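Putative sporulation-specific glycosylase YdhD (Bacillus subtilis subsp. subtilis str. 168, PDB 3CZ8) probably hydrolyses glycosidic bonds during sporulation, this chain being its family 18 glycosyl hydrolase domain. Local coordinates at residues A[144-156]-A[168-182]. The protein carries 1 engineered substitution. Sequence-based numbering, arbitrary orientation.
Sequences GGYVLTIAVPAKT and YGGIGAVVNYMFIMA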
loop_
_atom_site.group_PDB
_atom_site.type_symbol
_atom_site.label_atom_id
_atom_site.label_comp_id
_atom_site.label_asym_id
_atom_site.label_seq_id
_atom_site.Cartn_x
_atom_site.Cartn_y
_atom_site.Cartn_z
ATOM N N GLY A 144 -12.902 -28.351 14.277
ATOM C CA GLY A 144 -13.309 -27.131 14.959
ATOM C C GLY A 144 -14.097 -26.182 14.076
ATOM O O GLY A 144 -14.416 -25.077 14.492
ATOM N N GLY A 145 -14.393 -26.603 12.849
ATOM C CA GLY A 145 -15.114 -25.770 11.893
ATOM C C GLY A 145 -14.314 -24.672 11.194
ATOM O O GLY A 145 -14.887 -23.837 10.493
ATOM N N TYR A 146 -12.993 -24.676 11.371
ATOM C CA TYR A 146 -12.101 -23.687 10.750
ATOM C C TYR A 146 -11.692 -24.051 9.322
ATOM O O TYR A 146 -11.382 -25.205 9.028
ATOM C CB TYR A 146 -10.848 -23.494 11.599
ATOM C CG TYR A 146 -11.130 -23.106 13.031
ATOM C CD1 TYR A 146 -11.116 -24.062 14.048
ATOM C CD2 TYR A 146 -11.406 -21.782 13.373
ATOM C CE1 TYR A 146 -11.374 -23.708 15.368
ATOM C CE2 TYR A 146 -11.662 -21.420 14.692
ATOM C CZ TYR A 146 -11.646 -22.388 15.680
ATOM O OH TYR A 146 -11.906 -22.033 16.977
ATOM N N VAL A 147 -11.673 -23.041 8.458
ATOM C CA VAL A 147 -11.362 -23.182 7.031
ATOM C C VAL A 147 -9.841 -23.301 6.809
ATOM O O VAL A 147 -9.054 -22.689 7.530
ATOM C CB VAL A 147 -11.957 -21.974 6.235
ATOM C CG1 VAL A 147 -11.784 -22.122 4.732
ATOM C CG2 VAL A 147 -13.436 -21.805 6.551
ATOM N N LEU A 148 -9.431 -24.116 5.839
ATOM C CA LEU A 148 -8.022 -24.223 5.465
ATOM C C LEU A 148 -7.812 -23.700 4.057
ATOM O O LEU A 148 -8.389 -24.212 3.101
ATOM C CB LEU A 148 -7.505 -25.664 5.599
ATOM C CG LEU A 148 -6.048 -25.938 5.188
ATOM C CD1 LEU A 148 -5.068 -25.061 5.926
ATOM C CD2 LEU A 148 -5.679 -27.393 5.379
ATOM N N THR A 149 -7.004 -22.648 3.943
ATOM C CA THR A 149 -6.642 -22.088 2.646
ATOM C C THR A 149 -5.121 -22.026 2.540
ATOM O O THR A 149 -4.426 -22.088 3.549
ATOM C CB THR A 149 -7.253 -20.677 2.399
ATOM O OG1 THR A 149 -6.588 -19.709 3.220
ATOM C CG2 THR A 149 -8.747 -20.647 2.699
ATOM N N ILE A 150 -4.614 -21.917 1.315
ATOM C CA ILE A 150 -3.178 -21.935 1.071
ATOM C C ILE A 150 -2.809 -20.992 -0.075
ATOM O O ILE A 150 -3.539 -20.883 -1.068
ATOM C CB ILE A 150 -2.665 -23.380 0.800
ATOM C CG1 ILE A 150 -1.144 -23.401 0.598
ATOM C CG2 ILE A 150 -3.409 -24.015 -0.389
ATOM C CD1 ILE A 150 -0.536 -24.777 0.573
ATOM N N ALA A 151 -1.697 -20.279 0.089
ATOM C CA ALA A 151 -1.129 -19.486 -0.990
ATOM C C ALA A 151 -0.036 -20.324 -1.647
ATOM O O ALA A 151 0.907 -20.749 -0.979
ATOM C CB ALA A 151 -0.570 -18.169 -0.453
ATOM N N VAL A 152 -0.196 -20.594 -2.944
ATOM C CA VAL A 152 0.795 -21.345 -3.728
ATOM C C VAL A 152 1.282 -20.510 -4.919
ATOM O O VAL A 152 0.549 -19.645 -5.411
ATOM C CB VAL A 152 0.255 -22.737 -4.240
ATOM C CG1 VAL A 152 -0.069 -23.674 -3.082
ATOM C CG2 VAL A 152 -0.944 -22.575 -5.162
ATOM N N PRO A 153 2.529 -20.747 -5.381
ATOM C CA PRO A 153 2.947 -20.084 -6.618
ATOM C C PRO A 153 2.275 -20.720 -7.832
ATOM O O PRO A 153 1.906 -21.896 -7.790
ATOM C CB PRO A 153 4.465 -20.328 -6.664
ATOM C CG PRO A 153 4.833 -20.913 -5.337
ATOM C CD PRO A 153 3.607 -21.576 -4.818
ATOM N N ALA A 154 2.104 -19.938 -8.893
ATOM C CA ALA A 154 1.496 -20.425 -10.127
ATOM C C ALA A 154 2.360 -21.495 -10.783
ATOM O O ALA A 154 3.577 -21.330 -10.909
ATOM C CB ALA A 154 1.265 -19.279 -11.084
ATOM N N LYS A 155 1.718 -22.592 -11.178
ATOM C CA LYS A 155 2.391 -23.720 -11.821
ATOM C C LYS A 155 1.726 -24.017 -13.148
ATOM O O LYS A 155 0.496 -23.954 -13.259
ATOM C CB LYS A 155 2.344 -24.976 -10.935
ATOM C CG LYS A 155 3.330 -24.965 -9.780
ATOM C CD LYS A 155 3.292 -26.256 -8.960
ATOM C CE LYS A 155 3.871 -27.440 -9.714
ATOM N NZ LYS A 155 4.307 -28.526 -8.796
ATOM N N THR A 156 2.555 -24.339 -14.142
ATOM C CA THR A 156 2.081 -24.703 -15.478
ATOM C C THR A 156 2.418 -26.159 -15.804
ATOM O O THR A 156 1.808 -26.768 -16.689
ATOM C CB THR A 156 2.629 -23.757 -16.578
ATOM O OG1 THR A 156 1.988 -24.054 -17.824
ATOM C CG2 THR A 156 4.145 -23.899 -16.743
ATOM N N TYR A 168 -0.219 -29.808 -6.587
ATOM C CA TYR A 168 -1.557 -29.212 -6.756
ATOM C C TYR A 168 -2.706 -30.179 -6.474
ATOM O O TYR A 168 -3.698 -29.798 -5.855
ATOM C CB TYR A 168 -1.728 -28.624 -8.164
ATOM C CG TYR A 168 -1.316 -27.164 -8.321
ATOM C CD1 TYR A 168 -0.310 -26.599 -7.537
ATOM C CD2 TYR A 168 -1.925 -26.358 -9.280
ATOM C CE1 TYR A 168 0.066 -25.261 -7.695
ATOM C CE2 TYR A 168 -1.553 -25.030 -9.449
ATOM C CZ TYR A 168 -0.558 -24.490 -8.658
ATOM O OH TYR A 168 -0.197 -23.178 -8.837
ATOM N N GLY A 169 -2.564 -31.422 -6.931
ATOM C CA GLY A 169 -3.605 -32.438 -6.773
ATOM C C GLY A 169 -3.723 -32.905 -5.339
ATOM O O GLY A 169 -4.829 -33.120 -4.839
ATOM N N GLY A 170 -2.576 -33.050 -4.679
ATOM C CA GLY A 170 -2.524 -33.444 -3.276
ATOM C C GLY A 170 -2.942 -32.342 -2.314
ATOM O O GLY A 170 -3.582 -32.616 -1.293
ATOM N N ILE A 171 -2.563 -31.105 -2.628
ATOM C CA ILE A 171 -2.955 -29.929 -1.837
ATOM C C ILE A 171 -4.439 -29.629 -2.046
ATOM O O ILE A 171 -5.181 -29.437 -1.081
ATOM C CB ILE A 171 -2.092 -28.682 -2.188
ATOM C CG1 ILE A 171 -0.653 -28.852 -1.686
ATOM C CG2 ILE A 171 -2.693 -27.386 -1.607
ATOM C CD1 ILE A 171 0.316 -27.817 -2.258
ATOM N N GLY A 172 -4.867 -29.605 -3.308
ATOM C CA GLY A 172 -6.272 -29.378 -3.654
ATOM C C GLY A 172 -7.253 -30.352 -3.022
ATOM O O GLY A 172 -8.419 -30.016 -2.822
ATOM N N ALA A 173 -6.771 -31.552 -2.697
ATOM C CA ALA A 173 -7.583 -32.577 -2.045
ATOM C C ALA A 173 -7.779 -32.310 -0.555
ATOM O O ALA A 173 -8.793 -32.710 0.020
ATOM C CB ALA A 173 -6.965 -33.960 -2.259
ATOM N N VAL A 174 -6.811 -31.645 0.075
ATOM C CA VAL A 174 -6.858 -31.448 1.528
ATOM C C VAL A 174 -7.230 -30.034 2.001
ATOM O O VAL A 174 -7.644 -29.865 3.145
ATOM C CB VAL A 174 -5.564 -31.932 2.237
ATOM C CG1 VAL A 174 -5.334 -33.401 1.962
ATOM C CG2 VAL A 174 -4.359 -31.115 1.798
ATOM N N VAL A 175 -7.076 -29.024 1.145
ATOM C CA VAL A 175 -7.446 -27.662 1.537
ATOM C C VAL A 175 -8.871 -27.339 1.096
ATOM O O VAL A 175 -9.414 -27.988 0.196
ATOM C CB VAL A 175 -6.447 -26.576 1.021
ATOM C CG1 VAL A 175 -5.022 -26.860 1.520
ATOM C CG2 VAL A 175 -6.503 -26.430 -0.507
ATOM N N ASN A 176 -9.479 -26.351 1.745
ATOM C CA ASN A 176 -10.797 -25.890 1.344
ATOM C C ASN A 176 -10.663 -25.010 0.111
ATOM O O ASN A 176 -11.470 -25.102 -0.807
ATOM C CB ASN A 176 -11.485 -25.121 2.483
ATOM C CG ASN A 176 -11.779 -25.995 3.690
ATOM O OD1 ASN A 176 -11.003 -26.038 4.646
ATOM N ND2 ASN A 176 -12.900 -26.707 3.645
ATOM N N TYR A 177 -9.645 -24.144 0.110
ATOM C CA TYR A 177 -9.415 -23.211 -0.996
ATOM C C TYR A 177 -7.933 -23.034 -1.329
ATOM O O TYR A 177 -7.075 -23.067 -0.452
ATOM C CB TYR A 177 -10.071 -21.842 -0.718
ATOM C CG TYR A 177 -11.583 -21.902 -0.576
ATOM C CD1 TYR A 177 -12.410 -21.907 -1.694
ATOM C CD2 TYR A 177 -12.177 -21.966 0.685
ATOM C CE1 TYR A 177 -13.799 -21.977 -1.560
ATOM C CE2 TYR A 177 -13.552 -22.039 0.829
ATOM C CZ TYR A 177 -14.357 -22.041 -0.292
ATOM O OH TYR A 177 -15.724 -22.114 -0.134
ATOM N N MET A 178 -7.647 -22.830 -2.611
ATOM C CA MET A 178 -6.279 -22.649 -3.079
ATOM C C MET A 178 -6.155 -21.264 -3.685
ATOM O O MET A 178 -6.850 -20.938 -4.654
ATOM C CB MET A 178 -5.924 -23.737 -4.106
ATOM C CG MET A 178 -4.506 -23.694 -4.681
ATOM S SD MET A 178 -4.157 -25.008 -5.899
ATOM C CE MET A 178 -4.352 -26.428 -4.863
ATOM N N PHE A 179 -5.295 -20.440 -3.085
ATOM C CA PHE A 179 -5.019 -19.115 -3.617
ATOM C C PHE A 179 -3.794 -19.241 -4.513
ATOM O O PHE A 179 -2.680 -19.448 -4.032
ATOM C CB PHE A 179 -4.732 -18.089 -2.500
ATOM C CG PHE A 179 -5.823 -17.945 -1.453
ATOM C CD1 PHE A 179 -7.154 -18.260 -1.718
ATOM C CD2 PHE A 179 -5.499 -17.430 -0.197
ATOM C CE1 PHE A 179 -8.134 -18.098 -0.745
ATOM C CE2 PHE A 179 -6.473 -17.260 0.777
ATOM C CZ PHE A 179 -7.791 -17.594 0.500
ATOM N N ILE A 180 -3.996 -19.124 -5.817
ATOM C CA ILE A 180 -2.888 -19.267 -6.749
ATOM C C ILE A 180 -2.298 -17.904 -7.018
ATOM O O ILE A 180 -2.982 -17.013 -7.508
ATOM C CB ILE A 180 -3.305 -19.964 -8.063
ATOM C CG1 ILE A 180 -3.770 -21.391 -7.772
ATOM C CG2 ILE A 180 -2.139 -19.977 -9.061
ATOM C CD1 ILE A 180 -4.430 -22.037 -8.929
ATOM N N MET A 181 -1.026 -17.736 -6.675
ATOM C CA MET A 181 -0.379 -16.442 -6.812
ATOM C C MET A 181 0.162 -16.278 -8.229
ATOM O O MET A 181 1.354 -16.461 -8.487
ATOM C CB MET A 181 0.676 -16.252 -5.713
ATOM C CG MET A 181 0.110 -16.343 -4.274
ATOM S SD MET A 181 -1.166 -15.130 -3.784
ATOM C CE MET A 181 -2.668 -15.916 -4.215
ATOM N N ALA A 182 -0.750 -15.940 -9.143
ATOM C CA ALA A 182 -0.475 -15.931 -10.578
ATOM C C ALA A 182 0.135 -14.607 -11.038
ATOM O O ALA A 182 -0.517 -13.807 -11.719
ATOM C CB ALA A 182 -1.745 -16.248 -11.361
HETATM O O HOH W 1 -11.310 -27.082 7.069
#
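Y168 shows how the helix of a beta-alpha-beta unit can be tied to the end of the strand preceding it. Its hydroxyl donates to P153 O (OH to O 2.7 Å), which lies at the ring edge, and weakly accepts K155 N. The side chain of K155 runs the opposite way past the ring, CB making an off-centre CH-pi contact, while its NZ reaches Y166 O and L163 O. A phenylalanine in place of Y168 would probably leave P153 O without its hydroxyl donor and K155 N without its weak acceptor. One turn on, I171 CG2 meets I150 CG2 at 3.7 Å, and V175 CG1 touches the same methyl. N176 then starts the strand pairing: with CG anti to its carbonyl carbon (chi1 -65°), OD1 turns back to accept L148 N at 2.8 Å, 163° at the hydrogen. A water joins this OD1 to Y146 O, and L148 O takes both N176 N and Y177 N. Beyond, strands 147-153 and 177-181 run parallel; F179 N donates to I150 O at 2.7 Å, and M181 N binds V152 O. T149 CB rests over the F179 ring, 4.1 Å from its centroid, its OG1 bonded to V115 O. Within the family's TIM barrel, strand 147-153 is flanked by strands 114-118 and 177-181, the latter pairing onward with 217-220; helix 127-143 packs on L148 and I150, and helix 198-208 on A154 and I180.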